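Local atomic coordinates of MSHA biogenesis protein MshE (Vibrio cholerae, PDB entry 5HTL), a protein that binds cyclic di-GMP through its MshEN domain and probably takes part in assembling the MSHA pilus. Residues 55-69 with 129-143. Numbering follows the deposited sequence.
With C2E (9,9'-[(2R,3R,3aS,5S,7aR,9R,10R,10aS,12S,14aR)-3,5,10,12-tetrahydroxy-5,12-dioxidooctahydro-2H,7H-difuro[3,2-d:3',2'-j][1,3,7,9,2,8]tetraoxadiphosphacyclododecine-2,9-diyl]bis(2-amino-1,9-dihydro-6H-purin-6-one)), chain C.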
ATOM      1  N   LEU A  55       0.166  -7.132  14.002  1.00 17.25           N
ATOM      2  CA  LEU A  55       0.467  -7.398  12.600  1.00 20.50           C
ATOM      3  C   LEU A  55      -0.752  -7.133  11.710  1.00 14.20           C
ATOM      4  O   LEU A  55      -0.679  -6.390  10.714  1.00 16.34           O
ATOM      5  CB  LEU A  55       0.906  -8.861  12.465  1.00 24.57           C
ATOM      6  CG  LEU A  55       1.243  -9.442  11.092  1.00 25.91           C
ATOM      7  CD1 LEU A  55       2.658  -9.105  10.701  1.00 22.31           C
ATOM      8  CD2 LEU A  55       1.065 -10.938  11.117  1.00 27.12           C
ATOM      9  N   ASN A  56      -1.882  -7.715  12.090  1.00 15.53           N
ATOM     10  CA  ASN A  56      -3.094  -7.604  11.299  1.00 13.43           C
ATOM     11  C   ASN A  56      -3.637  -6.174  11.225  1.00 14.42           C
ATOM     12  O   ASN A  56      -4.127  -5.740  10.184  1.00 16.05           O
ATOM     13  CB  ASN A  56      -4.172  -8.556  11.835  1.00 18.40           C
ATOM     14  CG  ASN A  56      -3.834 -10.020  11.600  1.00 24.54           C
ATOM     15  OD1 ASN A  56      -3.138 -10.367  10.646  1.00 27.51           O
ATOM     16  ND2 ASN A  56      -4.328 -10.887  12.477  1.00 22.05           N
ATOM     17  N   PHE A  57      -3.556  -5.437  12.327  1.00 17.40           N
ATOM     18  CA  PHE A  57      -4.092  -4.079  12.334  1.00 14.78           C
ATOM     19  C   PHE A  57      -3.151  -3.016  11.785  1.00 14.81           C
ATOM     20  O   PHE A  57      -3.617  -2.009  11.252  1.00 14.36           O
ATOM     21  CB  PHE A  57      -4.704  -3.733  13.696  1.00 13.86           C
ATOM     22  CG  PHE A  57      -5.957  -4.497  13.961  1.00 16.87           C
ATOM     23  CD1 PHE A  57      -7.138  -4.109  13.367  1.00 18.04           C
ATOM     24  CD2 PHE A  57      -5.941  -5.644  14.722  1.00 16.48           C
ATOM     25  CE1 PHE A  57      -8.301  -4.820  13.574  1.00 24.31           C
ATOM     26  CE2 PHE A  57      -7.100  -6.371  14.921  1.00 23.27           C
ATOM     27  CZ  PHE A  57      -8.274  -5.955  14.344  1.00 22.45           C
ATOM     28  N   LEU A  58      -1.842  -3.248  11.871  1.00 13.80           N
ATOM     29  CA  LEU A  58      -0.895  -2.420  11.122  1.00 13.46           C
ATOM     30  C   LEU A  58      -1.170  -2.582   9.629  1.00 13.88           C
ATOM     31  O   LEU A  58      -1.200  -1.606   8.883  1.00 13.05           O
ATOM     32  CB  LEU A  58       0.545  -2.824  11.435  1.00 15.15           C
ATOM     33  CG  LEU A  58       1.125  -2.290  12.740  1.00 21.29           C
ATOM     34  CD1 LEU A  58       2.513  -2.871  12.994  1.00 21.08           C
ATOM     35  CD2 LEU A  58       1.170  -0.768  12.724  1.00 20.78           C
ATOM     36  N   ALA A  59      -1.405  -3.818   9.198  1.00 15.27           N
ATOM     37  CA  ALA A  59      -1.744  -4.073   7.803  1.00 13.42           C
ATOM     38  C   ALA A  59      -3.007  -3.317   7.390  1.00 14.26           C
ATOM     39  O   ALA A  59      -3.051  -2.690   6.332  1.00 14.78           O
ATOM     40  CB  ALA A  59      -1.892  -5.559   7.543  1.00 17.19           C
ATOM     41  N   GLN A  60      -4.040  -3.363   8.221  1.00 14.69           N
ATOM     42  CA  GLN A  60      -5.254  -2.614   7.920  1.00 14.91           C
ATOM     43  C   GLN A  60      -4.985  -1.102   7.880  1.00 14.45           C
ATOM     44  O   GLN A  60      -5.406  -0.408   6.953  1.00 15.29           O
ATOM     45  CB  GLN A  60      -6.342  -2.942   8.944  1.00 15.63           C
ATOM     46  CG  GLN A  60      -7.636  -2.189   8.721  1.00 17.85           C
ATOM     47  CD  GLN A  60      -8.767  -2.700   9.594  1.00 29.53           C
ATOM     48  OE1 GLN A  60      -8.655  -3.753  10.220  1.00 31.63           O
ATOM     49  NE2 GLN A  60      -9.869  -1.960   9.631  1.00 36.80           N
ATOM     50  N   GLN A  61      -4.283  -0.601   8.889  1.00 12.78           N
ATOM     51  CA  GLN A  61      -3.938   0.819   8.951  1.00 11.82           C
ATOM     52  C   GLN A  61      -3.212   1.323   7.707  1.00 12.24           C
ATOM     53  O   GLN A  61      -3.503   2.410   7.189  1.00 14.61           O
ATOM     54  CB  GLN A  61      -3.067   1.089  10.173  1.00 14.08           C
ATOM     55  CG  GLN A  61      -2.728   2.562  10.329  1.00 13.41           C
ATOM     56  CD  GLN A  61      -1.672   2.833  11.372  1.00 11.04           C
ATOM     57  OE1 GLN A  61      -0.632   2.169  11.409  1.00 14.70           O
ATOM     58  NE2 GLN A  61      -1.927   3.823  12.227  1.00 12.97           N
ATOM     59  N   LEU A  62      -2.237   0.541   7.243  1.00 11.05           N
ATOM     60  CA  LEU A  62      -1.394   0.926   6.122  1.00 12.14           C
ATOM     61  C   LEU A  62      -1.931   0.494   4.757  1.00 11.04           C
ATOM     62  O   LEU A  62      -1.286   0.737   3.732  1.00 12.45           O
ATOM     63  CB  LEU A  62       0.009   0.366   6.337  1.00 13.04           C
ATOM     64  CG  LEU A  62       0.665   0.808   7.650  1.00 13.51           C
ATOM     65  CD1 LEU A  62       2.030   0.126   7.809  1.00 14.47           C
ATOM     66  CD2 LEU A  62       0.773   2.342   7.695  1.00 14.43           C
ATOM     67  N   SER A  63      -3.098  -0.148   4.777  1.00 11.62           N
ATOM     68  CA  SER A  63      -3.775  -0.640   3.568  1.00 15.27           C
ATOM     69  C   SER A  63      -2.882  -1.565   2.741  1.00 12.49           C
ATOM     70  O   SER A  63      -2.620  -1.324   1.563  1.00 12.84           O
ATOM     71  CB  SER A  63      -4.276   0.523   2.711  1.00 21.97           C
ATOM     72  OG  SER A  63      -5.288   0.086   1.835  1.00 32.92           O
ATOM     73  N   LEU A  64      -2.377  -2.609   3.386  1.00 13.76           N
ATOM     74  CA  LEU A  64      -1.529  -3.568   2.697  1.00 11.11           C
ATOM     75  C   LEU A  64      -1.847  -4.952   3.214  1.00 11.43           C
ATOM     76  O   LEU A  64      -2.477  -5.097   4.262  1.00 14.27           O
ATOM     77  CB  LEU A  64      -0.050  -3.207   2.825  1.00 15.05           C
ATOM     78  CG  LEU A  64       0.521  -2.961   4.211  1.00 13.42           C
ATOM     79  CD1 LEU A  64       0.769  -4.268   4.969  1.00 15.89           C
ATOM     80  CD2 LEU A  64       1.808  -2.113   4.140  1.00 18.15           C
ATOM     81  N   PRO A  65      -1.440  -5.982   2.472  1.00 11.81           N
ATOM     82  CA  PRO A  65      -1.761  -7.321   2.954  1.00 11.96           C
ATOM     83  C   PRO A  65      -0.699  -7.923   3.864  1.00  9.34           C
ATOM     84  O   PRO A  65       0.494  -7.619   3.741  1.00 11.19           O
ATOM     85  CB  PRO A  65      -1.833  -8.145   1.668  1.00 15.14           C
ATOM     86  CG  PRO A  65      -0.953  -7.454   0.729  1.00 17.38           C
ATOM     87  CD  PRO A  65      -0.956  -5.991   1.082  1.00 12.85           C
ATOM     88  N   VAL A  66      -1.143  -8.807   4.749  1.00 10.97           N
ATOM     89  CA  VAL A  66      -0.263  -9.710   5.474  1.00 11.02           C
ATOM     90  C   VAL A  66      -0.004 -10.917   4.582  1.00 11.98           C
ATOM     91  O   VAL A  66      -0.940 -11.455   3.979  1.00 16.02           O
ATOM     92  CB  VAL A  66      -0.934 -10.214   6.768  1.00 13.44           C
ATOM     93  CG1 VAL A  66      -0.024 -11.173   7.502  1.00 18.93           C
ATOM     94  CG2 VAL A  66      -1.328  -9.054   7.661  1.00 17.93           C
ATOM     95  N   ILE A  67       1.249 -11.340   4.469  1.00 12.11           N
ATOM     96  CA  ILE A  67       1.530 -12.589   3.766  1.00 13.08           C
ATOM     97  C   ILE A  67       2.061 -13.646   4.712  1.00 11.98           C
ATOM     98  O   ILE A  67       2.644 -13.333   5.756  1.00 13.69           O
ATOM     99  CB  ILE A  67       2.523 -12.412   2.580  1.00 12.69           C
ATOM    100  CG1 ILE A  67       3.882 -11.886   3.052  1.00 12.06           C
ATOM    101  CG2 ILE A  67       1.900 -11.504   1.520  1.00 13.95           C
ATOM    102  CD1 ILE A  67       4.986 -12.096   2.031  1.00 13.78           C
ATOM    103  N   ASP A  68       1.827 -14.899   4.343  1.00 13.34           N
ATOM    104  CA  ASP A  68       2.482 -16.017   5.001  1.00 12.68           C
ATOM    105  C   ASP A  68       3.739 -16.317   4.203  1.00 11.99           C
ATOM    106  O   ASP A  68       3.707 -17.072   3.228  1.00 13.42           O
ATOM    107  CB  ASP A  68       1.564 -17.236   5.023  1.00 13.19           C
ATOM    108  CG  ASP A  68       2.192 -18.427   5.711  1.00 17.87           C
ATOM    109  OD1 ASP A  68       3.380 -18.357   6.103  1.00 17.24           O
ATOM    110  OD2 ASP A  68       1.489 -19.453   5.848  1.00 21.58           O
ATOM    111  N   LEU A  69       4.851 -15.736   4.626  1.00 13.82           N
ATOM    112  CA  LEU A  69       6.084 -15.837   3.872  1.00 13.69           C
ATOM    113  C   LEU A  69       6.666 -17.266   3.872  1.00 16.93           C
ATOM    114  O   LEU A  69       7.472 -17.612   3.016  1.00 22.93           O
ATOM    115  CB  LEU A  69       7.073 -14.801   4.406  1.00 15.16           C
ATOM    116  CG  LEU A  69       8.384 -14.606   3.664  1.00 17.38           C
ATOM    117  CD1 LEU A  69       8.162 -14.354   2.171  1.00 18.25           C
ATOM    118  CD2 LEU A  69       9.147 -13.454   4.308  1.00 18.70           C
ATOM    119  N   PHE A 129       4.499  -2.792  -1.049  1.00 13.48           N
ATOM    120  CA  PHE A 129       4.841  -3.332   0.271  1.00 13.03           C
ATOM    121  C   PHE A 129       3.815  -4.321   0.791  1.00 14.37           C
ATOM    122  O   PHE A 129       2.609  -4.149   0.607  1.00 12.96           O
ATOM    123  CB  PHE A 129       5.009  -2.218   1.312  1.00 16.13           C
ATOM    124  CG  PHE A 129       6.158  -1.291   1.039  1.00 19.73           C
ATOM    125  CD1 PHE A 129       7.464  -1.742   1.113  1.00 21.72           C
ATOM    126  CD2 PHE A 129       5.926   0.039   0.723  1.00 27.39           C
ATOM    127  CE1 PHE A 129       8.530  -0.875   0.868  1.00 25.14           C
ATOM    128  CE2 PHE A 129       6.978   0.903   0.476  1.00 24.84           C
ATOM    129  CZ  PHE A 129       8.277   0.444   0.548  1.00 24.87           C
ATOM    130  N   VAL A 130       4.307  -5.355   1.457  1.00 10.87           N
ATOM    131  CA  VAL A 130       3.472  -6.287   2.194  1.00 10.91           C
ATOM    132  C   VAL A 130       4.142  -6.524   3.540  1.00  9.89           C
ATOM    133  O   VAL A 130       5.335  -6.274   3.703  1.00 11.21           O
ATOM    134  CB  VAL A 130       3.259  -7.617   1.428  1.00 12.34           C
ATOM    135  CG1 VAL A 130       2.675  -7.362   0.029  1.00 13.78           C
ATOM    136  CG2 VAL A 130       4.545  -8.401   1.314  1.00 12.96           C
ATOM    137  N   ILE A 131       3.371  -6.955   4.522  1.00 10.10           N
ATOM    138  CA  ILE A 131       3.910  -7.204   5.852  1.00 10.32           C
ATOM    139  C   ILE A 131       4.002  -8.713   6.132  1.00 10.43           C
ATOM    140  O   ILE A 131       3.135  -9.497   5.711  1.00 11.47           O
ATOM    141  CB  ILE A 131       3.090  -6.440   6.942  1.00 11.63           C
ATOM    142  CG1 ILE A 131       3.804  -6.473   8.296  1.00 16.17           C
ATOM    143  CG2 ILE A 131       1.678  -6.983   7.066  1.00 14.10           C
ATOM    144  CD1 ILE A 131       3.171  -5.559   9.341  1.00 15.22           C
ATOM    145  N   ALA A 132       5.065  -9.119   6.816  1.00 12.87           N
ATOM    146  CA  ALA A 132       5.202 -10.500   7.260  1.00 12.74           C
ATOM    147  C   ALA A 132       5.765 -10.492   8.673  1.00 13.33           C
ATOM    148  O   ALA A 132       6.419  -9.530   9.071  1.00 13.86           O
ATOM    149  CB  ALA A 132       6.124 -11.265   6.313  1.00 17.30           C
ATOM    150  N   PRO A 133       5.510 -11.555   9.448  1.00 13.40           N
ATOM    151  CA  PRO A 133       6.153 -11.646  10.764  1.00 13.53           C
ATOM    152  C   PRO A 133       7.675 -11.655  10.670  1.00 11.73           C
ATOM    153  O   PRO A 133       8.258 -12.227   9.736  1.00 12.40           O
ATOM    154  CB  PRO A 133       5.655 -12.988  11.304  1.00 16.33           C
ATOM    155  CG  PRO A 133       4.372 -13.230  10.572  1.00 16.43           C
ATOM    156  CD  PRO A 133       4.566 -12.663   9.208  1.00 16.05           C
ATOM    157  N   GLU A 134       8.322 -11.012  11.638  1.00 13.26           N
ATOM    158  CA  GLU A 134       9.775 -10.907  11.630  1.00 14.84           C
ATOM    159  C   GLU A 134      10.455 -12.270  11.596  1.00 12.84           C
ATOM    160  O   GLU A 134      11.443 -12.448  10.885  1.00 13.40           O
ATOM    161  CB  GLU A 134      10.254 -10.079  12.822  1.00 17.11           C
ATOM    162  CG  GLU A 134      11.699  -9.650  12.747  1.00 26.00           C
ATOM    163  CD  GLU A 134      12.036  -8.651  13.833  1.00 37.41           C
ATOM    164  OE1 GLU A 134      11.603  -7.484  13.718  1.00 40.84           O
ATOM    165  OE2 GLU A 134      12.715  -9.038  14.805  1.00 43.47           O
ATOM    166  N   LYS A 135       9.904 -13.239  12.327  1.00 14.24           N
ATOM    167  CA  LYS A 135      10.483 -14.584  12.347  1.00 15.32           C
ATOM    168  C   LYS A 135      10.496 -15.166  10.942  1.00 13.23           C
ATOM    169  O   LYS A 135      11.481 -15.770  10.519  1.00 15.51           O
ATOM    170  CB  LYS A 135       9.699 -15.506  13.284  1.00 18.32           C
ATOM    171  CG  LYS A 135      10.341 -16.884  13.468  1.00 28.70           C
ATOM    172  CD  LYS A 135       9.482 -17.804  14.332  1.00 37.66           C
ATOM    173  CE  LYS A 135      10.213 -19.099  14.686  1.00 45.03           C
ATOM    174  NZ  LYS A 135       9.359 -20.032  15.486  1.00 51.54           N
ATOM    175  N   GLN A 136       9.415 -14.954  10.198  1.00 13.85           N
ATOM    176  CA  GLN A 136       9.349 -15.451   8.828  1.00 14.70           C
ATOM    177  C   GLN A 136      10.320 -14.766   7.881  1.00 14.57           C
ATOM    178  O   GLN A 136      10.865 -15.411   6.981  1.00 14.10           O
ATOM    179  CB  GLN A 136       7.935 -15.339   8.286  1.00 12.90           C
ATOM    180  CG  GLN A 136       6.973 -16.297   8.952  1.00 14.11           C
ATOM    181  CD  GLN A 136       5.664 -16.355   8.220  1.00 15.11           C
ATOM    182  OE1 GLN A 136       5.368 -15.476   7.412  1.00 14.81           O
ATOM    183  NE2 GLN A 136       4.868 -17.384   8.491  1.00 21.89           N
ATOM    184  N   LEU A 137      10.529 -13.464   8.077  1.00 12.53           N
ATOM    185  CA  LEU A 137      11.510 -12.705   7.303  1.00 14.26           C
ATOM    186  C   LEU A 137      12.907 -13.280   7.507  1.00 13.52           C
ATOM    187  O   LEU A 137      13.650 -13.502   6.546  1.00 16.11           O
ATOM    188  CB  LEU A 137      11.518 -11.233   7.727  1.00 18.27           C
ATOM    189  CG  LEU A 137      10.993 -10.115   6.819  1.00 28.76           C
ATOM    190  CD1 LEU A 137      11.057 -10.462   5.329  1.00 23.73           C
ATOM    191  CD2 LEU A 137       9.593  -9.687   7.234  1.00 25.73           C
ATOM    192  N   VAL A 138      13.272 -13.509   8.764  1.00 13.05           N
ATOM    193  CA  VAL A 138      14.597 -14.019   9.082  1.00 15.89           C
ATOM    194  C   VAL A 138      14.792 -15.429   8.521  1.00 15.72           C
ATOM    195  O   VAL A 138      15.842 -15.732   7.945  1.00 15.93           O
ATOM    196  CB  VAL A 138      14.864 -13.942  10.583  1.00 16.08           C
ATOM    197  CG1 VAL A 138      16.183 -14.643  10.934  1.00 21.24           C
ATOM    198  CG2 VAL A 138      14.893 -12.482  11.020  1.00 18.07           C
ATOM    199  N   ASP A 139      13.769 -16.278   8.640  1.00 14.25           N
ATOM    200  CA  ASP A 139      13.826 -17.593   8.005  1.00 16.57           C
ATOM    201  C   ASP A 139      14.013 -17.436   6.497  1.00 16.37           C
ATOM    202  O   ASP A 139      14.745 -18.196   5.873  1.00 17.39           O
ATOM    203  CB  ASP A 139      12.561 -18.403   8.282  1.00 17.62           C
ATOM    204  CG  ASP A 139      12.481 -18.910   9.704  1.00 25.45           C
ATOM    205  OD1 ASP A 139      11.359 -19.256  10.137  1.00 28.83           O
ATOM    206  OD2 ASP A 139      13.528 -18.973  10.384  1.00 27.99           O
ATOM    207  N   GLY A 140      13.348 -16.442   5.912  1.00 14.00           N
ATOM    208  CA  GLY A 140      13.489 -16.155   4.498  1.00 14.21           C
ATOM    209  C   GLY A 140      14.915 -15.789   4.128  1.00 14.17           C
ATOM    210  O   GLY A 140      15.454 -16.312   3.153  1.00 16.03           O
ATOM    211  N   PHE A 141      15.546 -14.907   4.904  1.00 14.89           N
ATOM    212  CA  PHE A 141      16.950 -14.548   4.671  1.00 13.83           C
ATOM    213  C   PHE A 141      17.849 -15.781   4.655  1.00 16.00           C
ATOM    214  O   PHE A 141      18.754 -15.883   3.828  1.00 20.92           O
ATOM    215  CB  PHE A 141      17.451 -13.568   5.742  1.00 15.67           C
ATOM    216  CG  PHE A 141      16.696 -12.264   5.782  1.00 14.42           C
ATOM    217  CD1 PHE A 141      16.505 -11.609   6.994  1.00 13.96           C
ATOM    218  CD2 PHE A 141      16.186 -11.693   4.623  1.00 14.54           C
ATOM    219  CE1 PHE A 141      15.805 -10.400   7.054  1.00 13.60           C
ATOM    220  CE2 PHE A 141      15.479 -10.483   4.677  1.00 15.46           C
ATOM    221  CZ  PHE A 141      15.297  -9.843   5.893  1.00 14.03           C
ATOM    222  N   ASP A 142      17.593 -16.706   5.571  1.00 16.49           N
ATOM    223  CA  ASP A 142      18.406 -17.914   5.700  1.00 20.29           C
ATOM    224  C   ASP A 142      18.194 -18.849   4.514  1.00 23.22           C
ATOM    225  O   ASP A 142      19.094 -19.600   4.117  1.00 23.35           O
ATOM    226  CB  ASP A 142      18.064 -18.632   7.008  1.00 19.32           C
ATOM    227  CG  ASP A 142      18.419 -17.812   8.232  1.00 28.07           C
ATOM    228  OD1 ASP A 142      19.309 -16.941   8.126  1.00 34.06           O
ATOM    229  OD2 ASP A 142      17.814 -18.040   9.304  1.00 31.41           O
ATOM    230  N   ARG A 143      16.999 -18.766   3.945  1.00 22.00           N
ATOM    231  CA  ARG A 143      16.517 -19.655   2.898  1.00 26.55           C
ATOM    232  C   ARG A 143      16.924 -19.187   1.503  1.00 28.31           C
ATOM    233  O   ARG A 143      17.292 -19.999   0.643  1.00 27.31           O
ATOM    234  CB  ARG A 143      14.986 -19.720   3.001  1.00 25.22           C
ATOM    235  CG  ARG A 143      14.270 -20.577   1.987  1.00 31.41           C
ATOM    236  CD  ARG A 143      12.886 -20.957   2.507  1.00 28.92           C
ATOM    237  NE  ARG A 143      11.867 -19.931   2.272  1.00 28.60           N
ATOM    238  CZ  ARG A 143      11.166 -19.321   3.227  1.00 24.39           C
ATOM    239  NH1 ARG A 143      11.367 -19.616   4.501  1.00 28.96           N
ATOM    240  NH2 ARG A 143      10.262 -18.407   2.905  1.00 27.18           N
TER
HETATM  241  P1  C2E C 201       0.094   6.504  14.014  1.00 14.03           P
HETATM  242  O2P C2E C 201      -0.858   5.371  14.310  1.00 13.94           O
HETATM  243  O1P C2E C 201      -0.472   7.493  13.016  1.00 16.88           O
HETATM  244  O5' C2E C 201       0.437   7.219  15.381  1.00 14.37           O
HETATM  245  C5' C2E C 201       1.394   8.225  15.564  1.00 15.21           C
HETATM  246  C4' C2E C 201       1.695   8.529  16.958  1.00 14.67           C
HETATM  247  O4' C2E C 201       0.564   9.012  17.618  1.00 15.97           O
HETATM  248  C3' C2E C 201       2.118   7.304  17.721  1.00 14.50           C
HETATM  249  O3' C2E C 201       3.521   7.197  17.724  1.00 16.32           O
HETATM  250  C2' C2E C 201       1.540   7.462  18.981  1.00 17.23           C
HETATM  251  O2' C2E C 201       2.478   8.080  19.889  1.00 22.47           O
HETATM  252  C1' C2E C 201       0.339   8.315  18.807  1.00 16.92           C
HETATM  253  N9  C2E C 201      -0.841   7.526  18.630  1.00 18.02           N
HETATM  254  C8  C2E C 201      -1.214   6.438  17.962  1.00 14.47           C
HETATM  255  N7  C2E C 201      -2.516   6.265  18.220  1.00 14.75           N
HETATM  256  C5  C2E C 201      -2.947   7.260  19.052  1.00 13.99           C
HETATM  257  C6  C2E C 201      -4.204   7.534  19.603  1.00 14.74           C
HETATM  258  O6  C2E C 201      -5.258   6.733  19.347  1.00 16.61           O
HETATM  259  N1  C2E C 201      -4.347   8.598  20.403  1.00 16.03           N
HETATM  260  C2  C2E C 201      -3.301   9.390  20.653  1.00 18.21           C
HETATM  261  N2  C2E C 201      -3.519  10.510  21.516  1.00 20.60           N
HETATM  262  N3  C2E C 201      -2.069   9.172  20.143  1.00 18.72           N
HETATM  263  C4  C2E C 201      -1.854   8.110  19.335  1.00 19.09           C
HETATM  264  P11 C2E C 201       4.238   5.778  17.629  1.00 15.54           P
HETATM  265  O21 C2E C 201       5.733   5.935  17.856  1.00 19.21           O
HETATM  266  O11 C2E C 201       3.680   4.919  18.725  1.00 17.09           O
HETATM  267  O5A C2E C 201       3.894   5.047  16.294  1.00 15.47           O
HETATM  268  C5A C2E C 201       4.272   5.575  15.032  1.00 16.05           C
HETATM  269  C4A C2E C 201       3.613   5.003  13.887  1.00 14.38           C
HETATM  270  O4A C2E C 201       4.038   3.608  13.706  1.00 15.17           O
HETATM  271  C3A C2E C 201       2.144   4.923  14.041  1.00 14.24           C
HETATM  272  O3A C2E C 201       1.446   5.967  13.392  1.00 12.77           O
HETATM  273  C2A C2E C 201       1.752   3.611  13.490  1.00 14.51           C
HETATM  274  O2A C2E C 201       1.463   3.637  12.150  1.00 16.93           O
HETATM  275  C1A C2E C 201       2.935   2.732  13.685  1.00 15.72           C
HETATM  276  N91 C2E C 201       3.023   1.948  14.910  1.00 12.87           N
HETATM  277  C81 C2E C 201       2.501   2.210  16.125  1.00 14.33           C
HETATM  278  N71 C2E C 201       2.858   1.242  16.986  1.00 15.13           N
HETATM  279  C51 C2E C 201       3.629   0.350  16.319  1.00 14.54           C
HETATM  280  C61 C2E C 201       4.296  -0.836  16.648  1.00 21.69           C
HETATM  281  O61 C2E C 201       4.265  -1.364  17.927  1.00 19.54           O
HETATM  282  N11 C2E C 201       4.985  -1.482  15.709  1.00 19.21           N
HETATM  283  C21 C2E C 201       5.052  -1.015  14.466  1.00 18.58           C
HETATM  284  N21 C2E C 201       5.802  -1.776  13.548  1.00 20.78           N
HETATM  285  N31 C2E C 201       4.443   0.118  14.096  1.00 17.71           N
HETATM  286  C41 C2E C 201       3.731   0.808  15.013  1.00 16.21           C
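The side-chain amide of Gln136 grips segment 55-69 twice, at a backbone N-H and at a carboxylate: its OE1 accepts a hydrogen bond from Leu69 N at 2.8 Å, and its NE2 gives one to Asp68 OD1. Both are bent, 138° and 133° at the hydrogen; Leu69 N sits above the plane of the Gln136 carbonyl, and OD1 is met from above the carboxylate plane while lying tilted from the amide's own plane. Ser70 OG also bonds to Asp68 OD1. Just before this, Ile131 donates its N-H to Pro65 O at 3.1 Å and accepts at its own O from Ile67 N at 2.9 Å, the latter nearly linear with the carbonyl; Val66 CA adds a CA-H...O contact to the same oxygen. This pair of bonds makes a single parallel beta bridge between Val66 and Ile131 that attaches 65-67 to strand 126-131, whose backbone also bonds to Ile104 and Met106. Upstream lies the end of helix 51-62, closed by a Schellman motif at Ser63, whose phi is positive, after which the chain passes to the edge of the three-stranded sheet. Ile131 fills the angle between the two. Its CG1, anti to the backbone N (chi1 -169°), touches Leu55 CD1, the two side chains sliding past each other in opposite directions, and its CG2 meets Leu64 CD1 at 3.5 Å, those side chains nearly perpendicular, with Ala59 CB close by. Val130 turns to Pro65 and Ile67 instead, its CG1 on Pro65 CG at 3.7 Å. Farther on, Leu69 CD2 rests on Leu137 CD1 at 3.7 Å. The helix also faces cyclic di-GMP: Gln61, extended, accepts from ribose hydroxyl O2A at OE1 (2.7 Å) and donates from NE2 to phosphate O2P, while Leu58 lays its methyls on a guanine; a second ligand touches Ser63, Leu64 and Pro65.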